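Local coordinates for RagB/SusD domain protein (Flavobacterium johnsoniae, PDB 5J90) that binds chitin as a SusD-like outer-membrane lipoprotein, probably capturing the polysaccharide at the cell surface for a chitin utilization system, at residues A[69-74]-A[83-88]; A[125-130]-A[135-140]; A[468-473]-A[480-485]. All coordinates share one frame; numbering follows the deposited sequence. Where two conformers were deposited one is given.

The three contacts draw on neighbouring elements of one SusD-like chain but differ in chemistry. Interaction 1, its centre about 21 Å from the centre of the chain, is partly buried: a loop meets the start of helix 83-108 through a carboxylate, an amide, two waters and an aromatic pair. Interaction 2, its centre about 14 Å from that point, is buried and rests on methionine, isoleucine and tyrosine contacts. Interaction 3, its centre about 23 Å out, lies slightly farther than interaction 1, yet its touching residues are buried and apolar. Asp-83 OD1 and Asn-469 ND2, 3.0 Å apart, link interactions 1 and 3, while Pro-136 packs on Phe-470 and Gly-485 to join 2 and 3.

Interaction 1 of 3, residues A[69-74]-A[83-88]; sequences GFESGV and DNWNGF
Glu-71, in one of its two modelled conformers, meets Asn-84 through one direct hydrogen bond, Asn-84 ND2 to Glu-71 OE2, 3.2 Å long with an N-H...O angle of 158°. The amide reaches the syn side of the carboxylate; Asn-84 CG stands between backbone N and carbonyl carbon (chi1 50°), which turns the amide toward Glu-71. Water 2 closes a second path by donating to Glu-71 OE1 and to Asn-84 OD1. Water 1 gives a hydrogen to Glu-71 OE2 and accepts from Trp-85 NE1 at 2.9 Å, at the edge of the indole. Beside this polar patch, Phe-70 CB lies 3.6 Å from Trp-85 CZ2, and the six-membered indole ring turns its edge to the face of Phe-70 in an offset T-shaped pair, planes at 89°. Farther out, Gly-73 N and Asn-75 ND2 both bond to Phe-70 O, holding the turn of 69-74. Helix 46-54 touches both aromatic side chains, through Gln-50 and Leu-51. The carboxylate thus takes the amide N-H directly and reaches the indole N-H only through water 1; its negative charge is probably stabilised by these neutral donors, with no cationic group of the two segments taking part.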
ATOM      1  N   GLY A  69      10.127 -28.575  16.222  1.00 14.96           N
ATOM      2  CA  GLY A  69      11.155 -27.638  15.801  1.00 15.12           C
ATOM      3  C   GLY A  69      11.723 -27.950  14.430  1.00 16.61           C
ATOM      4  O   GLY A  69      12.921 -28.202  14.286  1.00 17.95           O
ATOM      5  N   PHE A  70      10.865 -27.928  13.412  1.00 14.54           N
ATOM      6  CA  PHE A  70      11.287 -28.231  12.049  1.00 14.63           C
ATOM      7  C   PHE A  70      12.475 -27.379  11.630  1.00 14.88           C
ATOM      8  O   PHE A  70      12.506 -26.180  11.907  1.00 14.22           O
ATOM      9  CB  PHE A  70      10.155 -27.941  11.062  1.00 15.85           C
ATOM     10  CG  PHE A  70       8.912 -28.746  11.288  1.00 14.69           C
ATOM     11  CD1 PHE A  70       7.775 -28.152  11.823  1.00 15.53           C
ATOM     12  CD2 PHE A  70       8.855 -30.085  10.930  1.00 17.87           C
ATOM     13  CE1 PHE A  70       6.615 -28.886  12.009  1.00 15.67           C
ATOM     14  CE2 PHE A  70       7.697 -30.819  11.117  1.00 22.11           C
ATOM     15  CZ  PHE A  70       6.578 -30.215  11.658  1.00 18.47           C
ATOM     16  N   GLU A  71      13.434 -27.998  10.945  1.00 14.65           N
ATOM     17  CA  GLU A  71      14.615 -27.302  10.432  0.69 14.55           C
ATOM     18  C   GLU A  71      15.263 -26.424  11.503  1.00 16.24           C
ATOM     19  O   GLU A  71      15.510 -25.237  11.299  1.00 17.33           O
ATOM     20  CB  GLU A  71      14.286 -26.508   9.152  0.69 15.25           C
ATOM     21  CG  GLU A  71      13.699 -27.378   8.032  0.69 17.85           C
ATOM     22  CD  GLU A  71      13.992 -26.868   6.619  0.69 15.81           C
ATOM     23  OE1 GLU A  71      14.720 -25.863   6.457  0.69 20.04           O
ATOM     24  OE2 GLU A  71      13.491 -27.498   5.662  0.69 18.52           O
ATOM     25  N   SER A  72      15.541 -27.039  12.655  1.00 15.67           N
ATOM     26  CA  SER A  72      16.189 -26.357  13.776  1.00 18.48           C
ATOM     27  C   SER A  72      15.423 -25.140  14.291  1.00 17.69           C
ATOM     28  O   SER A  72      15.999 -24.259  14.926  1.00 18.52           O
ATOM     29  CB  SER A  72      17.623 -25.950  13.409  1.00 20.43           C
ATOM     30  OG  SER A  72      18.374 -27.080  12.993  1.00 25.56           O
ATOM     31  N   GLY A  73      14.122 -25.092  14.022  1.00 15.78           N
ATOM     32  CA  GLY A  73      13.287 -24.003  14.508  1.00 15.73           C
ATOM     33  C   GLY A  73      13.336 -22.743  13.659  1.00 14.83           C
ATOM     34  O   GLY A  73      12.812 -21.696  14.056  1.00 16.13           O
ATOM     35  N   VAL A  74      13.980 -22.844  12.502  1.00 12.93           N
ATOM     36  CA  VAL A  74      14.088 -21.736  11.564  1.00 13.03           C
ATOM     37  C   VAL A  74      13.174 -22.064  10.391  1.00 12.09           C
ATOM     38  O   VAL A  74      13.529 -22.814   9.491  1.00 12.56           O
ATOM     39  CB  VAL A  74      15.560 -21.552  11.107  1.00 12.59           C
ATOM     40  CG1 VAL A  74      15.693 -20.438  10.079  1.00 14.76           C
ATOM     41  CG2 VAL A  74      16.450 -21.284  12.320  1.00 16.13           C
ATOM     42  N   ASP A  83      11.062 -22.017   1.055  1.00 10.37           N
ATOM     43  CA  ASP A  83      10.614 -22.211  -0.323  1.00 10.52           C
ATOM     44  C   ASP A  83      10.241 -23.663  -0.607  1.00 10.98           C
ATOM     45  O   ASP A  83       9.357 -23.935  -1.419  1.00 11.61           O
ATOM     46  CB  ASP A  83      11.684 -21.759  -1.319  1.00 11.38           C
ATOM     47  CG  ASP A  83      11.872 -20.248  -1.350  1.00 14.01           C
ATOM     48  OD1 ASP A  83      11.265 -19.516  -0.530  1.00 13.07           O
ATOM     49  OD2 ASP A  83      12.664 -19.786  -2.198  1.00 18.91           O
ATOM     50  N   ASN A  84      10.921 -24.592   0.065  1.00 11.64           N
ATOM     51  CA  ASN A  84      10.646 -26.011  -0.123  1.00 12.55           C
ATOM     52  C   ASN A  84       9.286 -26.423   0.449  1.00 13.42           C
ATOM     53  O   ASN A  84       8.699 -27.413   0.024  1.00 15.34           O
ATOM     54  CB  ASN A  84      11.777 -26.880   0.452  1.00 12.95           C
ATOM     55  CG  ASN A  84      12.151 -26.497   1.872  1.00 16.95           C
ATOM     56  OD1 ASN A  84      12.449 -25.336   2.158  1.00 18.64           O
ATOM     57  ND2 ASN A  84      12.159 -27.480   2.770  1.00 20.92           N
ATOM     58  N   TRP A  85       8.777 -25.643   1.398  1.00 10.67           N
ATOM     59  CA  TRP A  85       7.423 -25.859   1.916  1.00 11.63           C
ATOM     60  C   TRP A  85       6.379 -25.151   1.057  1.00  9.19           C
ATOM     61  O   TRP A  85       5.379 -25.738   0.645  1.00 10.47           O
ATOM     62  CB  TRP A  85       7.302 -25.316   3.338  1.00 11.70           C
ATOM     63  CG  TRP A  85       8.035 -26.091   4.400  1.00 10.52           C
ATOM     64  CD1 TRP A  85       8.894 -27.147   4.228  1.00 14.43           C
ATOM     65  CD2 TRP A  85       7.961 -25.856   5.809  1.00 10.15           C
ATOM     66  NE1 TRP A  85       9.349 -27.583   5.457  1.00 14.55           N
ATOM     67  CE2 TRP A  85       8.791 -26.808   6.441  1.00 11.45           C
ATOM     68  CE3 TRP A  85       7.265 -24.936   6.602  1.00 11.24           C
ATOM     69  CZ2 TRP A  85       8.945 -26.858   7.826  1.00 12.56           C
ATOM     70  CZ3 TRP A  85       7.416 -24.988   7.974  1.00 11.75           C
ATOM     71  CH2 TRP A  85       8.251 -25.946   8.577  1.00 12.78           C
ATOM     72  N   ASN A  86       6.632 -23.875   0.790  1.00  9.86           N
ATOM     73  CA  ASN A  86       5.591 -22.996   0.267  1.00 10.44           C
ATOM     74  C   ASN A  86       5.299 -23.179  -1.214  1.00  9.43           C
ATOM     75  O   ASN A  86       4.231 -22.802  -1.700  1.00  9.60           O
ATOM     76  CB  ASN A  86       5.917 -21.541   0.613  1.00  8.94           C
ATOM     77  CG  ASN A  86       5.992 -21.313   2.108  1.00  9.43           C
ATOM     78  OD1 ASN A  86       5.243 -21.928   2.872  1.00 10.38           O
ATOM     79  ND2 ASN A  86       6.901 -20.447   2.539  1.00  8.91           N
ATOM     80  N   GLY A  87       6.234 -23.781  -1.943  1.00  9.51           N
ATOM     81  CA  GLY A  87       6.000 -24.099  -3.337  1.00  9.31           C
ATOM     82  C   GLY A  87       4.797 -25.002  -3.552  1.00  9.92           C
ATOM     83  O   GLY A  87       4.145 -24.929  -4.589  1.00 10.59           O
ATOM     84  N   PHE A  88       4.491 -25.840  -2.568  1.00 10.08           N
ATOM     85  CA  PHE A  88       3.341 -26.737  -2.666  1.00 11.08           C
ATOM     86  C   PHE A  88       2.019 -26.002  -2.878  1.00  9.88           C
ATOM     87  O   PHE A  88       1.127 -26.508  -3.562  1.00  9.90           O
ATOM     88  CB  PHE A  88       3.245 -27.629  -1.423  1.00 11.88           C
ATOM     89  CG  PHE A  88       4.184 -28.801  -1.450  1.00 12.41           C
ATOM     90  CD1 PHE A  88       5.496 -28.670  -1.025  1.00 12.52           C
ATOM     91  CD2 PHE A  88       3.750 -30.032  -1.918  1.00 16.41           C
ATOM     92  CE1 PHE A  88       6.368 -29.762  -1.064  1.00 15.23           C
ATOM     93  CE2 PHE A  88       4.612 -31.126  -1.957  1.00 17.94           C
ATOM     94  CZ  PHE A  88       5.921 -30.989  -1.527  1.00 17.96           C
TER
HETATM   95  O   HOH W   1      11.484 -29.509   5.771  1.00 22.04           O
HETATM   96  O   HOH W   2      14.660 -25.167   3.728  1.00 23.65           O

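Interaction 2 of 3, residues A[125-130]-A[135-140]; sequences EGMHRM and GPIIYS
The closest CA atoms across the segments are those of Met-130 and Ile-137, 7.4 Å apart, where helix 113-134 ends and the chain doubles back beside its last turns. Gly-135 makes the change of direction: it is the first residue past the helix to leave helical angles, with a positive phi of 93°. The extended residues that follow send Ile-137 toward the helix, and its two branches part there. CG2 lies 4.0 Å from Met-130 CG and also faces the Met-130 carbonyl oxygen, whereas CD1 reaches Met-127 CE at 4.2 Å and lies 4.1 Å from Met-127 O. The CG1 branch stands between backbone N and carbonyl carbon (chi1 64°), which carries CD1 one helical turn back from Met-130 to Met-127. Tyr-139 adds the third contact: Met-127 CB meets the ring edge at CE1, 3.7 Å away, with CG close to the same atom. The Tyr-139 hydroxyl is hydrogen-bonded to Glu-164 OE1 of helix 154-177, and the ring makes a cation-pi contact with Lys-123. Met-127 also packs on Tyr-94 and Met-98 of helix 83-108. No hydrogen bond joins the two segments; by apolar packing, the loop after helix 113-134 lies back along that helix, within the TPR-like helical framework of SusD-family proteins.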
ATOM      1  N   GLU A 125     -13.323 -19.555  -5.841  1.00  7.87           N
ATOM      2  CA  GLU A 125     -13.128 -20.071  -4.488  1.00  8.05           C
ATOM      3  C   GLU A 125     -11.695 -20.547  -4.264  1.00  7.92           C
ATOM      4  O   GLU A 125     -11.090 -20.253  -3.233  1.00  9.22           O
ATOM      5  CB  GLU A 125     -14.125 -21.195  -4.187  1.00  8.49           C
ATOM      6  CG  GLU A 125     -13.790 -22.028  -2.947  1.00  9.03           C
ATOM      7  CD  GLU A 125     -13.674 -21.233  -1.644  1.00  8.95           C
ATOM      8  OE1 GLU A 125     -14.116 -20.056  -1.573  1.00  9.55           O
ATOM      9  OE2 GLU A 125     -13.122 -21.810  -0.674  1.00  9.73           O
ATOM     10  N   GLY A 126     -11.129 -21.270  -5.227  1.00  8.40           N
ATOM     11  CA  GLY A 126      -9.761 -21.729  -5.066  1.00  9.21           C
ATOM     12  C   GLY A 126      -8.723 -20.650  -5.321  1.00  9.19           C
ATOM     13  O   GLY A 126      -7.724 -20.538  -4.590  1.00  8.83           O
ATOM     14  N   MET A 127      -8.932 -19.846  -6.357  1.00  8.21           N
ATOM     15  CA  MET A 127      -7.886 -18.912  -6.771  1.00  7.51           C
ATOM     16  C   MET A 127      -7.815 -17.597  -5.987  1.00  8.64           C
ATOM     17  O   MET A 127      -6.746 -16.978  -5.942  1.00  8.01           O
ATOM     18  CB  MET A 127      -7.917 -18.674  -8.289  1.00  9.16           C
ATOM     19  CG  MET A 127      -7.753 -19.970  -9.111  1.00 10.71           C
ATOM     20  SD  MET A 127      -6.262 -20.931  -8.731  1.00 10.58           S
ATOM     21  CE  MET A 127      -4.984 -19.820  -9.316  1.00 11.22           C
ATOM     22  N   HIS A 128      -8.908 -17.170  -5.345  1.00  7.44           N
ATOM     23  CA  HIS A 128      -8.782 -15.985  -4.487  1.00  8.29           C
ATOM     24  C   HIS A 128      -7.795 -16.262  -3.353  1.00  7.54           C
ATOM     25  O   HIS A 128      -7.042 -15.380  -2.937  1.00  7.34           O
ATOM     26  CB  HIS A 128     -10.136 -15.452  -3.963  1.00  7.69           C
ATOM     27  CG  HIS A 128     -10.643 -16.148  -2.730  1.00  6.43           C
ATOM     28  ND1 HIS A 128     -11.334 -17.342  -2.775  1.00  7.31           N
ATOM     29  CD2 HIS A 128     -10.547 -15.822  -1.416  1.00  7.67           C
ATOM     30  CE1 HIS A 128     -11.650 -17.715  -1.545  1.00  7.78           C
ATOM     31  NE2 HIS A 128     -11.187 -16.809  -0.702  1.00  7.96           N
ATOM     32  N   ARG A 129      -7.760 -17.507  -2.877  1.00  7.11           N
ATOM     33  CA  ARG A 129      -6.787 -17.906  -1.862  1.00  7.49           C
ATOM     34  C   ARG A 129      -5.362 -17.737  -2.387  1.00  6.74           C
ATOM     35  O   ARG A 129      -4.472 -17.243  -1.682  1.00  7.64           O
ATOM     36  CB  ARG A 129      -7.039 -19.355  -1.433  1.00  7.55           C
ATOM     37  CG  ARG A 129      -8.321 -19.524  -0.615  1.00  8.66           C
ATOM     38  CD  ARG A 129      -8.866 -20.968  -0.651  1.00  9.06           C
ATOM     39  NE  ARG A 129      -7.839 -21.989  -0.398  1.00  9.34           N
ATOM     40  CZ  ARG A 129      -7.446 -22.398   0.807  1.00 10.11           C
ATOM     41  NH1 ARG A 129      -7.970 -21.883   1.913  1.00 10.85           N
ATOM     42  NH2 ARG A 129      -6.512 -23.338   0.921  1.00 11.38           N
ATOM     43  N   MET A 130      -5.150 -18.132  -3.639  1.00  6.98           N
ATOM     44  CA  MET A 130      -3.842 -18.006  -4.272  1.00  8.05           C
ATOM     45  C   MET A 130      -3.370 -16.555  -4.336  1.00  6.65           C
ATOM     46  O   MET A 130      -2.257 -16.244  -3.908  1.00  7.66           O
ATOM     47  CB  MET A 130      -3.884 -18.618  -5.672  1.00  8.49           C
ATOM     48  CG  MET A 130      -2.502 -18.805  -6.308  1.00  8.75           C
ATOM     49  SD  MET A 130      -1.540 -20.180  -5.599  1.00  9.19           S
ATOM     50  CE  MET A 130      -2.506 -21.587  -6.164  1.00  9.56           C
ATOM     51  N   GLY A 135      -0.129 -12.294  -3.907  1.00  6.88           N
ATOM     52  CA  GLY A 135      -0.314 -11.005  -4.564  1.00  7.33           C
ATOM     53  C   GLY A 135      -0.550 -11.211  -6.054  1.00  8.03           C
ATOM     54  O   GLY A 135      -1.530 -11.838  -6.452  1.00  7.75           O
ATOM     55  N   PRO A 136       0.351 -10.702  -6.905  1.00  7.05           N
ATOM     56  CA  PRO A 136       0.228 -11.022  -8.329  1.00  6.95           C
ATOM     57  C   PRO A 136       0.266 -12.536  -8.544  1.00  7.11           C
ATOM     58  O   PRO A 136       1.019 -13.235  -7.863  1.00  8.04           O
ATOM     59  CB  PRO A 136       1.473 -10.359  -8.949  1.00  7.50           C
ATOM     60  CG  PRO A 136       1.851  -9.267  -7.960  1.00  8.21           C
ATOM     61  CD  PRO A 136       1.516  -9.846  -6.615  1.00  7.74           C
ATOM     62  N   ILE A 137      -0.564 -13.027  -9.460  1.00  6.86           N
ATOM     63  CA  ILE A 137      -0.551 -14.454  -9.814  1.00  7.15           C
ATOM     64  C   ILE A 137      -0.813 -14.608 -11.303  1.00  7.93           C
ATOM     65  O   ILE A 137      -1.219 -13.661 -11.975  1.00  8.33           O
ATOM     66  CB  ILE A 137      -1.615 -15.269  -9.023  1.00  7.90           C
ATOM     67  CG1 ILE A 137      -3.034 -14.803  -9.375  1.00  8.04           C
ATOM     68  CG2 ILE A 137      -1.345 -15.206  -7.522  1.00  8.43           C
ATOM     69  CD1 ILE A 137      -4.130 -15.774  -8.914  1.00  8.18           C
ATOM     70  N   ILE A 138      -0.579 -15.811 -11.825  1.00  8.63           N
ATOM     71  CA  ILE A 138      -1.005 -16.130 -13.178  1.00  8.95           C
ATOM     72  C   ILE A 138      -2.524 -16.309 -13.195  1.00  8.56           C
ATOM     73  O   ILE A 138      -3.084 -17.069 -12.399  1.00  9.79           O
ATOM     74  CB  ILE A 138      -0.301 -17.391 -13.705  1.00  9.49           C
ATOM     75  CG1 ILE A 138       1.196 -17.120 -13.849  1.00 11.04           C
ATOM     76  CG2 ILE A 138      -0.906 -17.806 -15.044  1.00 10.93           C
ATOM     77  CD1 ILE A 138       2.034 -18.364 -14.160  1.00 14.02           C
ATOM     78  N   TYR A 139      -3.203 -15.586 -14.075  1.00  8.63           N
ATOM     79  CA  TYR A 139      -4.656 -15.710 -14.141  1.00  8.90           C
ATOM     80  C   TYR A 139      -5.108 -15.592 -15.598  1.00 10.88           C
ATOM     81  O   TYR A 139      -5.389 -16.611 -16.229  1.00 11.63           O
ATOM     82  CB  TYR A 139      -5.351 -14.723 -13.176  1.00  9.97           C
ATOM     83  CG  TYR A 139      -6.708 -15.195 -12.687  1.00  9.49           C
ATOM     84  CD1 TYR A 139      -6.817 -16.288 -11.835  1.00  9.85           C
ATOM     85  CD2 TYR A 139      -7.876 -14.537 -13.065  1.00 11.47           C
ATOM     86  CE1 TYR A 139      -8.056 -16.730 -11.390  1.00  9.74           C
ATOM     87  CE2 TYR A 139      -9.127 -14.977 -12.617  1.00 10.70           C
ATOM     88  CZ  TYR A 139      -9.200 -16.069 -11.780  1.00  9.58           C
ATOM     89  OH  TYR A 139     -10.418 -16.524 -11.319  1.00 10.63           O
ATOM     90  N   SER A 140      -5.110 -14.388 -16.157  1.00 11.13           N
ATOM     91  CA  SER A 140      -5.571 -14.203 -17.536  1.00 11.70           C
ATOM     92  C   SER A 140      -4.734 -14.972 -18.566  1.00 13.47           C
ATOM     93  O   SER A 140      -5.260 -15.394 -19.600  1.00 15.45           O
ATOM     94  CB  SER A 140      -5.640 -12.710 -17.917  1.00 12.59           C
ATOM     95  OG  SER A 140      -4.352 -12.123 -18.055  1.00 13.11           O
TER

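Interaction 3 of 3, residues A[468-473]-A[480-485]; sequences INFVQS and GGVATG
Phe-470 makes a buried, apolar contact between the chain leading into helix 472-477 and one side of helix 479-489, near the C-terminal end of the protein. Its ring reaches the second helix with its far atoms: CE2 lies 3.5 Å from Gly-485 C, and CZ lies 3.6 Å from Gly-485 O. Closer to its root, CD2 touches Val-482 CG1 at 4.2 Å, the two side chains running antiparallel alongside one another. Phe-470 CG lies opposite the carbonyl carbon (chi1 -63°), which sends the ring across to the helix. Without a side chain, Gly-485 lets the ring reach the backbone; a CB there would be about 3.1 Å from Phe-470 CZ. In that turn Gly-481 O accepts from both Gly-485 N, at 3.0 Å, and Thr-484 OG1, at 2.7 Å, the latter on a lone pair in the carbonyl plane. Replacing Phe-470 by an alanine would probably open a gap over Gly-485, take away the ring that Val-482 CG1 packs on and remove the edge-to-face partner of Tyr-151. Tyr-151 also touches Val-482, while the neighbouring Val-471, at the N-cap position of helix 472-477, points away and packs on Trp-90 of helix 83-108 and Phe-134 of helix 113-134.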
ATOM      1  N   ILE A 468       3.470 -14.586   0.874  1.00  7.29           N
ATOM      2  CA  ILE A 468       4.538 -15.543   0.595  1.00  8.54           C
ATOM      3  C   ILE A 468       5.215 -15.141  -0.714  1.00  7.66           C
ATOM      4  O   ILE A 468       4.573 -14.645  -1.648  1.00  7.91           O
ATOM      5  CB  ILE A 468       4.005 -16.997   0.572  1.00  8.16           C
ATOM      6  CG1 ILE A 468       3.407 -17.329   1.941  1.00  8.78           C
ATOM      7  CG2 ILE A 468       5.112 -17.992   0.187  1.00  9.92           C
ATOM      8  CD1 ILE A 468       2.827 -18.739   2.060  1.00  9.50           C
ATOM      9  N   ASN A 469       6.530 -15.342  -0.763  1.00  8.32           N
ATOM     10  CA  ASN A 469       7.327 -15.009  -1.945  1.00  8.36           C
ATOM     11  C   ASN A 469       7.093 -15.965  -3.117  1.00  7.77           C
ATOM     12  O   ASN A 469       6.677 -17.114  -2.919  1.00  8.27           O
ATOM     13  CB  ASN A 469       8.821 -14.936  -1.591  1.00  9.67           C
ATOM     14  CG  ASN A 469       9.334 -16.219  -0.968  1.00  9.88           C
ATOM     15  OD1 ASN A 469       8.833 -16.668   0.068  1.00 10.25           O
ATOM     16  ND2 ASN A 469      10.328 -16.830  -1.608  1.00 10.79           N
ATOM     17  N   PHE A 470       7.343 -15.487  -4.328  1.00  8.35           N
ATOM     18  CA  PHE A 470       7.093 -16.289  -5.527  1.00  8.64           C
ATOM     19  C   PHE A 470       7.903 -17.594  -5.486  1.00  8.61           C
ATOM     20  O   PHE A 470       8.998 -17.644  -4.914  1.00  9.72           O
ATOM     21  CB  PHE A 470       7.381 -15.466  -6.790  1.00  9.33           C
ATOM     22  CG  PHE A 470       6.481 -14.266  -6.952  1.00  7.76           C
ATOM     23  CD1 PHE A 470       5.103 -14.387  -6.866  1.00  8.47           C
ATOM     24  CD2 PHE A 470       7.021 -13.007  -7.200  1.00  8.79           C
ATOM     25  CE1 PHE A 470       4.273 -13.270  -7.032  1.00  8.92           C
ATOM     26  CE2 PHE A 470       6.209 -11.892  -7.355  1.00  9.35           C
ATOM     27  CZ  PHE A 470       4.842 -12.017  -7.277  1.00  8.59           C
ATOM     28  N   VAL A 471       7.354 -18.649  -6.083  1.00  9.50           N
ATOM     29  CA  VAL A 471       7.833 -20.007  -5.805  1.00  9.80           C
ATOM     30  C   VAL A 471       8.944 -20.520  -6.734  1.00  9.50           C
ATOM     31  O   VAL A 471       9.164 -20.001  -7.844  1.00  9.38           O
ATOM     32  CB  VAL A 471       6.657 -21.022  -5.774  1.00  9.45           C
ATOM     33  CG1 VAL A 471       5.586 -20.559  -4.793  1.00  9.94           C
ATOM     34  CG2 VAL A 471       6.076 -21.224  -7.161  1.00  9.98           C
ATOM     35  N   GLN A 472       9.619 -21.566  -6.262  1.00  9.39           N
ATOM     36  CA  GLN A 472      10.787 -22.111  -6.946  1.00 10.23           C
ATOM     37  C   GLN A 472      10.486 -22.636  -8.333  1.00 10.20           C
ATOM     38  O   GLN A 472      11.277 -22.436  -9.250  1.00 11.08           O
ATOM     39  CB  GLN A 472      11.410 -23.242  -6.126  1.00 14.07           C
ATOM     40  CG  GLN A 472      12.067 -22.800  -4.852  1.00 16.11           C
ATOM     41  CD  GLN A 472      12.582 -23.983  -4.044  1.00 14.36           C
ATOM     42  OE1 GLN A 472      11.984 -25.061  -4.048  1.00 21.00           O
ATOM     43  NE2 GLN A 472      13.677 -23.777  -3.347  1.00 19.75           N
ATOM     44  N   SER A 473       9.363 -23.322  -8.497  1.00 10.14           N
ATOM     45  CA  SER A 473       9.046 -23.896  -9.800  1.00 10.53           C
ATOM     46  C   SER A 473       8.890 -22.793 -10.838  1.00 10.69           C
ATOM     47  O   SER A 473       9.209 -22.975 -12.018  1.00 11.70           O
ATOM     48  CB  SER A 473       7.789 -24.759  -9.743  1.00 10.90           C
ATOM     49  OG  SER A 473       6.654 -23.938  -9.480  1.00 11.40           O
ATOM     50  N   GLY A 480      10.698 -15.402 -16.758  1.00 13.01           N
ATOM     51  CA  GLY A 480      10.162 -14.201 -17.375  1.00 13.09           C
ATOM     52  C   GLY A 480       8.844 -13.808 -16.729  1.00 12.81           C
ATOM     53  O   GLY A 480       8.554 -12.621 -16.525  1.00 15.18           O
ATOM     54  N   GLY A 481       8.038 -14.809 -16.394  1.00 12.40           N
ATOM     55  CA  GLY A 481       6.766 -14.566 -15.736  1.00 12.21           C
ATOM     56  C   GLY A 481       6.979 -14.022 -14.338  1.00 10.24           C
ATOM     57  O   GLY A 481       6.314 -13.062 -13.927  1.00 11.12           O
ATOM     58  N   VAL A 482       7.891 -14.623 -13.589  1.00 11.01           N
ATOM     59  CA  VAL A 482       8.184 -14.122 -12.254  1.00 10.84           C
ATOM     60  C   VAL A 482       8.596 -12.649 -12.293  1.00 11.80           C
ATOM     61  O   VAL A 482       8.195 -11.866 -11.434  1.00 11.27           O
ATOM     62  CB  VAL A 482       9.244 -14.979 -11.542  1.00 10.50           C
ATOM     63  CG1 VAL A 482       9.627 -14.358 -10.200  1.00 12.57           C
ATOM     64  CG2 VAL A 482       8.718 -16.396 -11.356  1.00 12.92           C
ATOM     65  N   ALA A 483       9.381 -12.264 -13.293  1.00 10.91           N
ATOM     66  CA  ALA A 483       9.770 -10.862 -13.433  1.00 10.71           C
ATOM     67  C   ALA A 483       8.544  -9.961 -13.549  1.00 11.37           C
ATOM     68  O   ALA A 483       8.514  -8.875 -12.946  1.00 12.04           O
ATOM     69  CB  ALA A 483      10.714 -10.669 -14.634  1.00 12.59           C
ATOM     70  N   THR A 484       7.538 -10.385 -14.311  1.00 10.00           N
ATOM     71  CA  THR A 484       6.299  -9.608 -14.388  1.00  9.55           C
ATOM     72  C   THR A 484       5.584  -9.582 -13.038  1.00  9.65           C
ATOM     73  O   THR A 484       5.001  -8.562 -12.667  1.00 10.42           O
ATOM     74  CB  THR A 484       5.326 -10.059 -15.518  1.00  9.69           C
ATOM     75  OG1 THR A 484       4.729 -11.327 -15.197  1.00 11.18           O
ATOM     76  CG2 THR A 484       6.043 -10.133 -16.876  1.00 12.82           C
ATOM     77  N   GLY A 485       5.638 -10.683 -12.293  1.00  8.73           N
ATOM     78  CA  GLY A 485       5.031 -10.709 -10.971  1.00  9.24           C
ATOM     79  C   GLY A 485       5.710  -9.739 -10.025  1.00  9.74           C
ATOM     80  O   GLY A 485       5.042  -9.006  -9.293  1.00  9.38           O
TER